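PDB 1T71: phosphatase from Mycoplasma pneumoniae M129, which probably hydrolyses phosphoester bonds, perhaps as a cyclic-nucleotide phosphodiesterase, at a site that binds two iron(III) ions. Local coordinates for residues V40-T45 against E57-A62; N122-S127 against F132-P137; L78-V83 against F99-L104; A27-K32 against E261-V266. All blocks are in the same frame, centred on the assembly; numbering follows the deposited sequence.

Contact 1: V40-T45 against E57-A62; sequences VNAENT and EFLKEA. With FE (Fe (III) ion), chain B; FE (Fe (III) ion), chain C.
Leu59 of helix 53-62 points CD1 at Ala42 and Thr45, just past the end of strand 37-41, inside the beta-alpha-beta unit that runs on into strand 66-68 of this calcineurin-like metallophosphoesterase. CD1 lies 3.6 Å from Ala42 CB and 3.9 Å from Thr45 OG1. Leu59 and Thr45 approach tip to tip. The Leu59 side chain is set by a CG anti to its carbonyl carbon (chi1 -73°) and also packs on Ile67.

The receiving surface is a type I turn, Ala42 to Thr45, pinned at one acceptor: Thr45 OG1 donates to Ala42 O at 2.8 Å, and Thr45 N reaches the same oxygen from the same face of its plane. At the end of the strand, Asn41 OD1 accepts from Glu43 N in an Asx turn, with an N-H...O angle of 166°.

The turn presents the Ala42 methyl and the Thr45 hydroxyl to the helix, while Glu43 and Asn44 face the irons. Asp12, Asn71 and His183 are among the residues that share these irons with Glu43, whose OE2 also accepts from His72 N. Asn44 ND2 is the amide atom modelled 2.1 Å from the chain B iron, and Glu43 OE1 bridges the two irons at 2.2 Å from each.

Contact 2: N122-S127 against F132-P137; sequences NLLGTS and FKTTNP
Leu123 and Leu124, at the end of strand 117-124, meet the loop that leads to helix 137-145, so the contact closes a strand-loop-helix connection at one of the two six-stranded mixed sheets of the metallophosphoesterase fold. The touching parts run 107° apart from end to end, so the two segments cross and do not run side by side.

Leu123 comes first: its CD1 lies 4.3 Å from Pro137 O, and its side chain also packs on Val140 and Leu141 of the helix. Leu124 turns to the other end of the loop. Its CD1 stands 4.0 Å from Phe132 CZ, at the edge of the ring and near its plane, and the two side chains cross at about a right angle. With Phe132 CG between backbone N and carbonyl carbon (chi1 53°), the ring is brought nearer the strand; it is stacked on Phe99 and meets Trp74 with planes at about 85°. The same Leu124 CD1 lies 4.3 Å from Thr134 CG2. Leu124 also packs on His158, an iron ligand, and its side chain is about 7 Å from a bound iron.

Gly125 follows, its CA 4.3 Å from Pro137 CG. Thr126 N donates to Glu164 OE1 outside the contact, and lies 4.1 Å from Pro137 CG. That ring carbon makes the closest approach between the segments, with Leu124 O 3.1 Å from Pro137 CG.

Contact 3: L78-V83 against F99-L104; sequences LDLAVV and FAFHNL
Leu80, in the first turn of helix 80-83, directs its side chain at Phe101 and Leu104 of the loop between strands 89-90 and 108-112. From CB, which starts toward the loop, the chain places CG between the backbone N and the carbonyl carbon (chi1 89°). CB is the more distant; CG already comes within 4.2 Å of Leu104 CD1, and CD1 carries the closest contacts. CD1 sits over one face of the Phe101 ring, 3.6 Å from Phe101 CZ and equally close to CE1. Measured to the centroid of that ring, CD1 is at 3.9 Å and 28° off the normal, the geometry of a CH-pi contact displaced toward the CE1-CZ side. The two side chains cross at about a right angle. The same methyl also reaches the second leucine, with Leu80 CD1 4.2 Å from Leu104 CD1, so CD1 touches both ring and leucine, with CG beside it.

Two consecutive turns, a type II turn from Phe99 to His102 and a type I turn from Phe101 to Leu104, bring these partners to the same side. Each is closed by a backbone bond: His102 N to Phe99 O at 3.1 Å, and Leu104 N to Phe101 O at the same length. Farther out, Trp74 stacks on the Phe101 ring and meets Phe99 edge-to-face, while Leu104 packs on Ile84 and Asn85 beyond the helix. With 151 Å² buried, this is a small apolar surface patch of the metallophosphoesterase fold, a short helix packed on a two-turn loop through a CH-pi contact.

Contact 4: A27-K32 against E261-V266; sequences AQLKSK and EAIRIV
Leu29 of helix 26-33 lays its two methyls against Ile263 and Ile265 of strand 259-267, a helix-on-sheet packing on the outermost strand of the six-stranded mixed sheet that also carries strands 37-41 and 6-10. In the first shell, Leu29 CD2 lies 3.9 Å from Ile263 CG2, and Leu29 CD1 lies 4.3 Å from Ile265 CD1. CD2 meets Ile263, while Leu29 CD1 lies between the two isoleucines, 4.2 Å from Ile263 CG2. The Leu29 and Ile263 side chains cross obliquely. Ile263 offers CG2, which stands anti to its backbone N, while its CG1 branch is anti to the carbonyl carbon (chi1 -58°). The buried surface is 148 Å², carried mainly by these three residues.

Backbone pairing and neighbouring side chains position them. Ile263 and Ile265, two apart on the strand, both point toward the helix, while Arg264 between them points away. Their backbones pair with Gly245 and Leu243 of the antiparallel neighbour 241-249, and both side chains pack on Leu243. Ile263 also reaches Phe247, and Ile265 rests on Asn25. On the helical side, Ser31 N bonds to Ala27 O and Lys32 N to Gln28 O, each at 2.8 Å, the i to i+4 pattern of the turn that carries Leu29.

A polar fringe lies at the Glu261 end of the strand, where Glu261 OE2 is hydrogen-bonded to Tyr33 OH. The opposite charge, Lys32, is near but not in contact, with Lys32 NZ 4.8 Å from Glu261 OE2.

How the contacts relate
Contacts 1 and 4 are buried and share a sheet: contact 1 packs a helix on the turn that follows its inner strand 37-41, contact 4 a helix on its outermost strand 259-267, and their centres lie about 16 Å apart. Both rest on one leucine, but contact 1 backs the iron ligands whereas contact 4 is apolar packing remote from the sites. Contact 2 is partly buried and belongs to the other six-stranded sheet; contact 3 is a surface patch. These two touch, Phe132 CB lying 3.4 Å from Phe99 CD2, and use aromatic rings, whereas contacts 1 and 4 rely mainly on aliphatic side chains. Contacts 3 and 4 lie on opposite sides of the chain's centre.

Contact 1: V40-T45 against E57-A62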
# COMPACT_ATOMS: atom_id res chain seq x y z
N VAL A 40 -1.21 6.13 -2.04
CA VAL A 40 -1.92 5.02 -1.42
C VAL A 40 -1.80 3.75 -2.23
O VAL A 40 -1.65 3.79 -3.45
CB VAL A 40 -3.43 5.33 -1.22
CG1 VAL A 40 -3.61 6.75 -0.69
CG2 VAL A 40 -4.20 5.13 -2.53
N ASN A 41 -1.83 2.62 -1.54
CA ASN A 41 -1.80 1.33 -2.20
C ASN A 41 -3.29 1.03 -2.31
O ASN A 41 -4.00 1.03 -1.30
CB ASN A 41 -1.10 0.28 -1.32
CG ASN A 41 -1.07 -1.09 -1.96
OD1 ASN A 41 -2.11 -1.63 -2.33
ND2 ASN A 41 0.13 -1.65 -2.09
N ALA A 42 -3.78 0.80 -3.52
CA ALA A 42 -5.20 0.56 -3.75
C ALA A 42 -5.52 -0.83 -4.30
O ALA A 42 -6.57 -1.03 -4.92
CB ALA A 42 -5.76 1.63 -4.70
N GLU A 43 -4.64 -1.79 -4.04
CA GLU A 43 -4.82 -3.14 -4.56
C GLU A 43 -6.09 -3.90 -4.19
O GLU A 43 -6.40 -4.90 -4.83
CB GLU A 43 -3.60 -4.00 -4.21
CG GLU A 43 -3.66 -4.61 -2.83
CD GLU A 43 -3.19 -6.04 -2.83
OE1 GLU A 43 -3.34 -6.70 -1.78
OE2 GLU A 43 -2.68 -6.52 -3.87
N ASN A 44 -6.80 -3.47 -3.15
CA ASN A 44 -8.03 -4.15 -2.72
C ASN A 44 -9.27 -3.26 -2.84
O ASN A 44 -10.33 -3.59 -2.32
CB ASN A 44 -7.90 -4.59 -1.25
CG ASN A 44 -6.86 -5.68 -1.05
OD1 ASN A 44 -7.08 -6.84 -1.40
ND2 ASN A 44 -5.73 -5.31 -0.48
N THR A 45 -9.13 -2.14 -3.53
CA THR A 45 -10.23 -1.19 -3.66
C THR A 45 -11.60 -1.71 -4.11
O THR A 45 -12.58 -1.53 -3.39
CB THR A 45 -9.82 -0.02 -4.58
OG1 THR A 45 -8.66 0.62 -4.05
CG2 THR A 45 -10.96 1.00 -4.66
N GLU A 57 -11.14 6.92 -10.23
CA GLU A 57 -11.49 8.34 -10.25
C GLU A 57 -11.97 8.77 -8.87
O GLU A 57 -11.70 9.89 -8.43
CB GLU A 57 -12.53 8.63 -11.33
CG GLU A 57 -11.98 8.52 -12.77
CD GLU A 57 -10.78 9.45 -13.04
OE1 GLU A 57 -10.19 9.36 -14.14
OE2 GLU A 57 -10.45 10.30 -12.18
N PHE A 58 -12.68 7.89 -8.17
CA PHE A 58 -13.16 8.21 -6.82
C PHE A 58 -11.96 8.56 -5.93
O PHE A 58 -11.95 9.60 -5.26
CB PHE A 58 -13.89 7.01 -6.22
CG PHE A 58 -14.29 7.21 -4.78
CD1 PHE A 58 -15.58 7.60 -4.44
CD2 PHE A 58 -13.35 7.04 -3.75
CE1 PHE A 58 -15.94 7.81 -3.11
CE2 PHE A 58 -13.70 7.26 -2.43
CZ PHE A 58 -15.00 7.64 -2.10
N LEU A 59 -10.96 7.69 -5.90
CA LEU A 59 -9.77 7.92 -5.09
C LEU A 59 -9.09 9.21 -5.52
O LEU A 59 -8.62 9.99 -4.70
CB LEU A 59 -8.78 6.76 -5.22
CG LEU A 59 -9.18 5.46 -4.52
CD1 LEU A 59 -8.11 4.41 -4.76
CD2 LEU A 59 -9.36 5.71 -3.01
N LYS A 60 -9.05 9.41 -6.83
CA LYS A 60 -8.44 10.60 -7.40
C LYS A 60 -9.18 11.86 -6.96
O LYS A 60 -8.56 12.86 -6.59
CB LYS A 60 -8.46 10.48 -8.92
CG LYS A 60 -7.37 11.26 -9.60
CD LYS A 60 -6.00 10.77 -9.18
CE LYS A 60 -4.95 11.71 -9.71
NZ LYS A 60 -5.13 11.90 -11.17
N GLU A 61 -10.51 11.82 -6.98
CA GLU A 61 -11.28 12.99 -6.58
C GLU A 61 -11.29 13.15 -5.07
O GLU A 61 -11.63 14.22 -4.56
CB GLU A 61 -12.72 12.91 -7.11
CG GLU A 61 -13.58 11.80 -6.51
CD GLU A 61 -13.91 12.02 -5.02
OE1 GLU A 61 -14.15 13.19 -4.63
OE2 GLU A 61 -13.96 11.02 -4.26
N ALA A 62 -10.92 12.10 -4.35
CA ALA A 62 -10.89 12.15 -2.90
C ALA A 62 -9.63 12.83 -2.39
O ALA A 62 -9.54 13.19 -1.21
CB ALA A 62 -11.00 10.74 -2.32
FE FE B . -3.94 -6.20 0.25
FE FE C . -1.82 -8.16 -1.06

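Contact 2: N122-S127 against F132-P137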
# COMPACT_ATOMS: atom_id res chain seq x y z
N ASN A 122 7.12 0.10 -6.87
CA ASN A 122 6.27 -0.92 -6.25
C ASN A 122 6.87 -2.28 -6.61
O ASN A 122 7.22 -2.52 -7.76
CB ASN A 122 4.84 -0.77 -6.80
CG ASN A 122 3.85 -1.78 -6.20
OD1 ASN A 122 3.94 -2.17 -5.02
ND2 ASN A 122 2.87 -2.19 -7.01
N LEU A 123 7.02 -3.16 -5.62
CA LEU A 123 7.59 -4.48 -5.86
C LEU A 123 6.82 -5.56 -5.10
O LEU A 123 6.16 -5.28 -4.10
CB LEU A 123 9.05 -4.51 -5.40
CG LEU A 123 10.05 -3.63 -6.15
CD1 LEU A 123 11.18 -3.23 -5.21
CD2 LEU A 123 10.59 -4.38 -7.36
N LEU A 124 6.91 -6.79 -5.60
CA LEU A 124 6.25 -7.94 -4.98
C LEU A 124 7.29 -8.82 -4.27
O LEU A 124 8.31 -9.20 -4.85
CB LEU A 124 5.52 -8.78 -6.03
CG LEU A 124 4.06 -8.43 -6.33
CD1 LEU A 124 3.63 -9.05 -7.65
CD2 LEU A 124 3.17 -8.92 -5.20
N GLY A 125 7.01 -9.13 -3.01
CA GLY A 125 7.93 -9.96 -2.25
C GLY A 125 7.93 -11.38 -2.79
O GLY A 125 6.92 -11.85 -3.31
N THR A 126 9.06 -12.06 -2.66
CA THR A 126 9.15 -13.42 -3.14
C THR A 126 8.34 -14.35 -2.24
O THR A 126 8.00 -15.47 -2.63
CB THR A 126 10.62 -13.87 -3.18
OG1 THR A 126 10.74 -15.05 -3.98
CG2 THR A 126 11.12 -14.16 -1.77
N SER A 127 8.02 -13.87 -1.04
CA SER A 127 7.25 -14.64 -0.06
C SER A 127 5.74 -14.61 -0.30
O SER A 127 4.98 -15.22 0.45
CB SER A 127 7.55 -14.14 1.36
OG SER A 127 7.12 -12.79 1.54
N PHE A 132 1.37 -16.31 -11.05
CA PHE A 132 2.36 -16.11 -12.10
C PHE A 132 3.77 -16.05 -11.52
O PHE A 132 3.95 -16.08 -10.30
CB PHE A 132 2.08 -14.81 -12.85
CG PHE A 132 1.95 -13.62 -11.95
CD1 PHE A 132 0.74 -13.32 -11.33
CD2 PHE A 132 3.06 -12.82 -11.67
CE1 PHE A 132 0.64 -12.25 -10.45
CE2 PHE A 132 2.96 -11.74 -10.79
CZ PHE A 132 1.75 -11.46 -10.17
N LYS A 133 4.75 -15.93 -12.40
CA LYS A 133 6.14 -15.88 -11.98
C LYS A 133 6.69 -14.44 -11.90
O LYS A 133 6.37 -13.59 -12.73
CB LYS A 133 6.97 -16.73 -12.94
CG LYS A 133 8.46 -16.71 -12.67
CD LYS A 133 9.12 -18.04 -13.03
CE LYS A 133 10.63 -17.96 -12.82
NZ LYS A 133 10.97 -17.25 -11.55
N THR A 134 7.52 -14.19 -10.89
CA THR A 134 8.12 -12.87 -10.70
C THR A 134 9.64 -12.96 -10.68
O THR A 134 10.21 -14.02 -10.45
CB THR A 134 7.67 -12.24 -9.36
OG1 THR A 134 8.08 -13.09 -8.28
CG2 THR A 134 6.16 -12.06 -9.31
N THR A 135 10.29 -11.82 -10.90
CA THR A 135 11.74 -11.75 -10.87
C THR A 135 12.13 -11.31 -9.46
O THR A 135 11.29 -10.82 -8.72
CB THR A 135 12.27 -10.73 -11.89
OG1 THR A 135 11.56 -9.50 -11.73
CG2 THR A 135 12.05 -11.25 -13.30
N ASN A 136 13.39 -11.51 -9.08
CA ASN A 136 13.86 -11.16 -7.73
C ASN A 136 13.77 -9.66 -7.41
O ASN A 136 14.37 -8.84 -8.09
CB ASN A 136 15.30 -11.63 -7.54
CG ASN A 136 15.71 -11.68 -6.08
OD1 ASN A 136 15.68 -12.74 -5.45
ND2 ASN A 136 16.06 -10.53 -5.53
N PRO A 137 13.03 -9.30 -6.34
CA PRO A 137 12.84 -7.91 -5.89
C PRO A 137 14.16 -7.24 -5.53
O PRO A 137 14.39 -6.08 -5.88
CB PRO A 137 11.95 -8.05 -4.65
CG PRO A 137 11.41 -9.46 -4.72
CD PRO A 137 12.52 -10.24 -5.32

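Contact 3: L78-V83 against F99-L104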
# COMPACT_ATOMS: atom_id res chain seq x y z
N LEU A 78 -12.20 -5.77 -16.76
CA LEU A 78 -12.93 -4.84 -17.62
C LEU A 78 -12.25 -3.50 -17.89
O LEU A 78 -12.34 -2.98 -19.00
CB LEU A 78 -14.34 -4.59 -17.05
CG LEU A 78 -15.13 -5.86 -16.70
CD1 LEU A 78 -16.53 -5.50 -16.24
CD2 LEU A 78 -15.19 -6.78 -17.92
N ASP A 79 -11.57 -2.94 -16.89
CA ASP A 79 -10.92 -1.64 -17.07
C ASP A 79 -9.41 -1.66 -16.88
O ASP A 79 -8.80 -0.60 -16.81
CB ASP A 79 -11.47 -0.62 -16.07
CG ASP A 79 -12.97 -0.56 -16.05
OD1 ASP A 79 -13.58 -0.68 -17.13
OD2 ASP A 79 -13.54 -0.38 -14.95
N LEU A 80 -8.79 -2.84 -16.81
CA LEU A 80 -7.36 -2.81 -16.55
C LEU A 80 -6.50 -2.12 -17.59
O LEU A 80 -5.57 -1.40 -17.23
CB LEU A 80 -6.81 -4.22 -16.25
CG LEU A 80 -6.32 -5.14 -17.35
CD1 LEU A 80 -5.68 -6.37 -16.73
CD2 LEU A 80 -7.48 -5.50 -18.23
N ALA A 81 -6.80 -2.29 -18.88
CA ALA A 81 -6.00 -1.63 -19.91
C ALA A 81 -5.96 -0.12 -19.65
O ALA A 81 -4.92 0.53 -19.83
CB ALA A 81 -6.58 -1.90 -21.29
N VAL A 82 -7.08 0.44 -19.21
CA VAL A 82 -7.17 1.86 -18.95
C VAL A 82 -6.67 2.28 -17.56
O VAL A 82 -5.97 3.29 -17.43
CB VAL A 82 -8.62 2.37 -19.14
CG1 VAL A 82 -8.74 3.81 -18.67
CG2 VAL A 82 -9.01 2.26 -20.62
N VAL A 83 -7.02 1.53 -16.53
CA VAL A 83 -6.59 1.89 -15.17
C VAL A 83 -5.09 1.79 -14.91
O VAL A 83 -4.44 2.78 -14.55
CB VAL A 83 -7.35 1.05 -14.11
CG1 VAL A 83 -6.83 1.37 -12.71
CG2 VAL A 83 -8.84 1.34 -14.19
N PHE A 99 4.71 -13.72 -17.75
CA PHE A 99 3.43 -13.23 -17.27
C PHE A 99 2.83 -12.19 -18.22
O PHE A 99 3.50 -11.24 -18.60
CB PHE A 99 3.61 -12.61 -15.87
CG PHE A 99 2.36 -11.99 -15.30
CD1 PHE A 99 2.40 -10.72 -14.73
CD2 PHE A 99 1.15 -12.68 -15.31
CE1 PHE A 99 1.26 -10.14 -14.17
CE2 PHE A 99 0.00 -12.11 -14.76
CZ PHE A 99 0.06 -10.84 -14.18
N ALA A 100 1.58 -12.39 -18.62
CA ALA A 100 0.92 -11.41 -19.48
C ALA A 100 0.85 -10.21 -18.54
O ALA A 100 0.78 -10.40 -17.33
CB ALA A 100 -0.49 -11.88 -19.83
N PHE A 101 0.88 -9.00 -19.06
CA PHE A 101 0.84 -7.80 -18.20
C PHE A 101 2.22 -7.44 -17.64
O PHE A 101 2.35 -6.46 -16.90
CB PHE A 101 -0.12 -7.97 -17.01
CG PHE A 101 -1.51 -8.41 -17.39
CD1 PHE A 101 -2.17 -7.86 -18.48
CD2 PHE A 101 -2.16 -9.39 -16.64
CE1 PHE A 101 -3.45 -8.28 -18.83
CE2 PHE A 101 -3.45 -9.81 -16.98
CZ PHE A 101 -4.09 -9.26 -18.07
N HIS A 102 3.24 -8.22 -17.98
CA HIS A 102 4.59 -7.94 -17.50
C HIS A 102 5.03 -6.57 -18.01
O HIS A 102 5.97 -5.98 -17.47
CB HIS A 102 5.56 -9.02 -18.00
CG HIS A 102 5.76 -8.99 -19.48
ND1 HIS A 102 6.67 -8.16 -20.10
CD2 HIS A 102 5.14 -9.66 -20.48
CE1 HIS A 102 6.60 -8.31 -21.41
NE2 HIS A 102 5.67 -9.22 -21.67
N ASN A 103 4.35 -6.09 -19.05
CA ASN A 103 4.66 -4.78 -19.64
C ASN A 103 3.44 -3.87 -19.71
O ASN A 103 3.42 -2.92 -20.49
CB ASN A 103 5.25 -4.95 -21.04
CG ASN A 103 4.30 -5.63 -22.01
OD1 ASN A 103 4.55 -5.66 -23.22
ND2 ASN A 103 3.21 -6.19 -21.50
N LEU A 104 2.42 -4.15 -18.91
CA LEU A 104 1.21 -3.34 -18.88
C LEU A 104 1.35 -2.25 -17.81
O LEU A 104 1.09 -2.50 -16.63
CB LEU A 104 0.00 -4.22 -18.56
CG LEU A 104 -1.44 -3.70 -18.70
CD1 LEU A 104 -2.22 -4.18 -17.49
CD2 LEU A 104 -1.48 -2.17 -18.80

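Contact 4: A27-K32 against E261-V266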
# COMPACT_ATOMS: atom_id res chain seq x y z
N ALA A 27 -8.89 15.07 3.69
CA ALA A 27 -8.75 16.52 3.74
C ALA A 27 -8.22 16.94 5.11
O ALA A 27 -7.24 17.68 5.21
CB ALA A 27 -10.09 17.20 3.47
N GLN A 28 -8.87 16.46 6.16
CA GLN A 28 -8.47 16.78 7.53
C GLN A 28 -7.02 16.40 7.79
O GLN A 28 -6.26 17.19 8.35
CB GLN A 28 -9.37 16.03 8.51
CG GLN A 28 -10.86 16.25 8.28
CD GLN A 28 -11.73 15.27 9.06
OE1 GLN A 28 -12.96 15.33 8.99
NE2 GLN A 28 -11.09 14.36 9.80
N LEU A 29 -6.65 15.19 7.39
CA LEU A 29 -5.30 14.69 7.57
C LEU A 29 -4.31 15.50 6.74
O LEU A 29 -3.25 15.89 7.23
CB LEU A 29 -5.23 13.21 7.17
CG LEU A 29 -5.98 12.24 8.09
CD1 LEU A 29 -6.08 10.86 7.44
CD2 LEU A 29 -5.26 12.14 9.43
N LYS A 30 -4.66 15.75 5.48
CA LYS A 30 -3.80 16.52 4.60
C LYS A 30 -3.54 17.88 5.23
O LYS A 30 -2.43 18.42 5.17
CB LYS A 30 -4.45 16.67 3.22
CG LYS A 30 -3.54 17.26 2.16
CD LYS A 30 -4.18 17.24 0.78
CE LYS A 30 -5.34 18.21 0.69
NZ LYS A 30 -4.90 19.62 0.96
N SER A 31 -4.57 18.44 5.85
CA SER A 31 -4.47 19.73 6.50
C SER A 31 -3.62 19.66 7.77
O SER A 31 -2.72 20.47 7.97
CB SER A 31 -5.86 20.25 6.86
OG SER A 31 -5.77 21.42 7.67
N LYS A 32 -3.92 18.69 8.62
CA LYS A 32 -3.19 18.51 9.88
C LYS A 32 -1.68 18.39 9.71
O LYS A 32 -0.91 18.93 10.52
CB LYS A 32 -3.71 17.27 10.61
CG LYS A 32 -2.91 16.90 11.84
CD LYS A 32 -3.49 15.68 12.54
CE LYS A 32 -2.66 15.33 13.77
NZ LYS A 32 -3.28 14.25 14.58
N GLU A 261 5.47 9.74 11.46
CA GLU A 261 4.44 9.52 12.46
C GLU A 261 3.40 8.56 11.88
O GLU A 261 3.00 8.70 10.73
CB GLU A 261 3.75 10.83 12.82
CG GLU A 261 2.86 10.72 14.05
CD GLU A 261 1.93 11.90 14.23
OE1 GLU A 261 2.41 13.05 14.16
OE2 GLU A 261 0.73 11.67 14.45
N ALA A 262 2.98 7.58 12.68
CA ALA A 262 1.98 6.63 12.23
C ALA A 262 0.60 7.28 12.27
O ALA A 262 0.28 7.99 13.22
CB ALA A 262 2.00 5.39 13.12
N ILE A 263 -0.20 7.03 11.25
CA ILE A 263 -1.55 7.59 11.19
C ILE A 263 -2.56 6.46 11.37
O ILE A 263 -2.53 5.48 10.62
CB ILE A 263 -1.83 8.25 9.83
CG1 ILE A 263 -0.81 9.36 9.57
CG2 ILE A 263 -3.26 8.78 9.80
CD1 ILE A 263 -0.88 9.94 8.16
N ARG A 264 -3.44 6.59 12.35
CA ARG A 264 -4.45 5.56 12.60
C ARG A 264 -5.81 6.10 13.06
O ARG A 264 -5.90 6.95 13.94
CB ARG A 264 -3.95 4.51 13.60
CG ARG A 264 -5.08 3.81 14.36
CD ARG A 264 -4.64 2.53 15.05
NE ARG A 264 -4.61 1.45 14.09
CZ ARG A 264 -5.19 0.27 14.26
NH1 ARG A 264 -5.86 -0.01 15.37
NH2 ARG A 264 -5.12 -0.63 13.29
N ILE A 265 -6.86 5.58 12.43
CA ILE A 265 -8.22 5.95 12.75
C ILE A 265 -9.04 4.67 12.79
O ILE A 265 -8.97 3.85 11.87
CB ILE A 265 -8.80 6.92 11.70
CG1 ILE A 265 -7.98 8.21 11.68
CG2 ILE A 265 -10.26 7.24 12.02
CD1 ILE A 265 -8.41 9.20 10.63
N VAL A 266 -9.80 4.49 13.86
CA VAL A 266 -10.62 3.30 14.01
C VAL A 266 -12.07 3.64 14.33
O VAL A 266 -12.35 4.44 15.23
CB VAL A 266 -10.07 2.39 15.13
CG1 VAL A 266 -10.96 1.16 15.28
CG2 VAL A 266 -8.63 1.97 14.80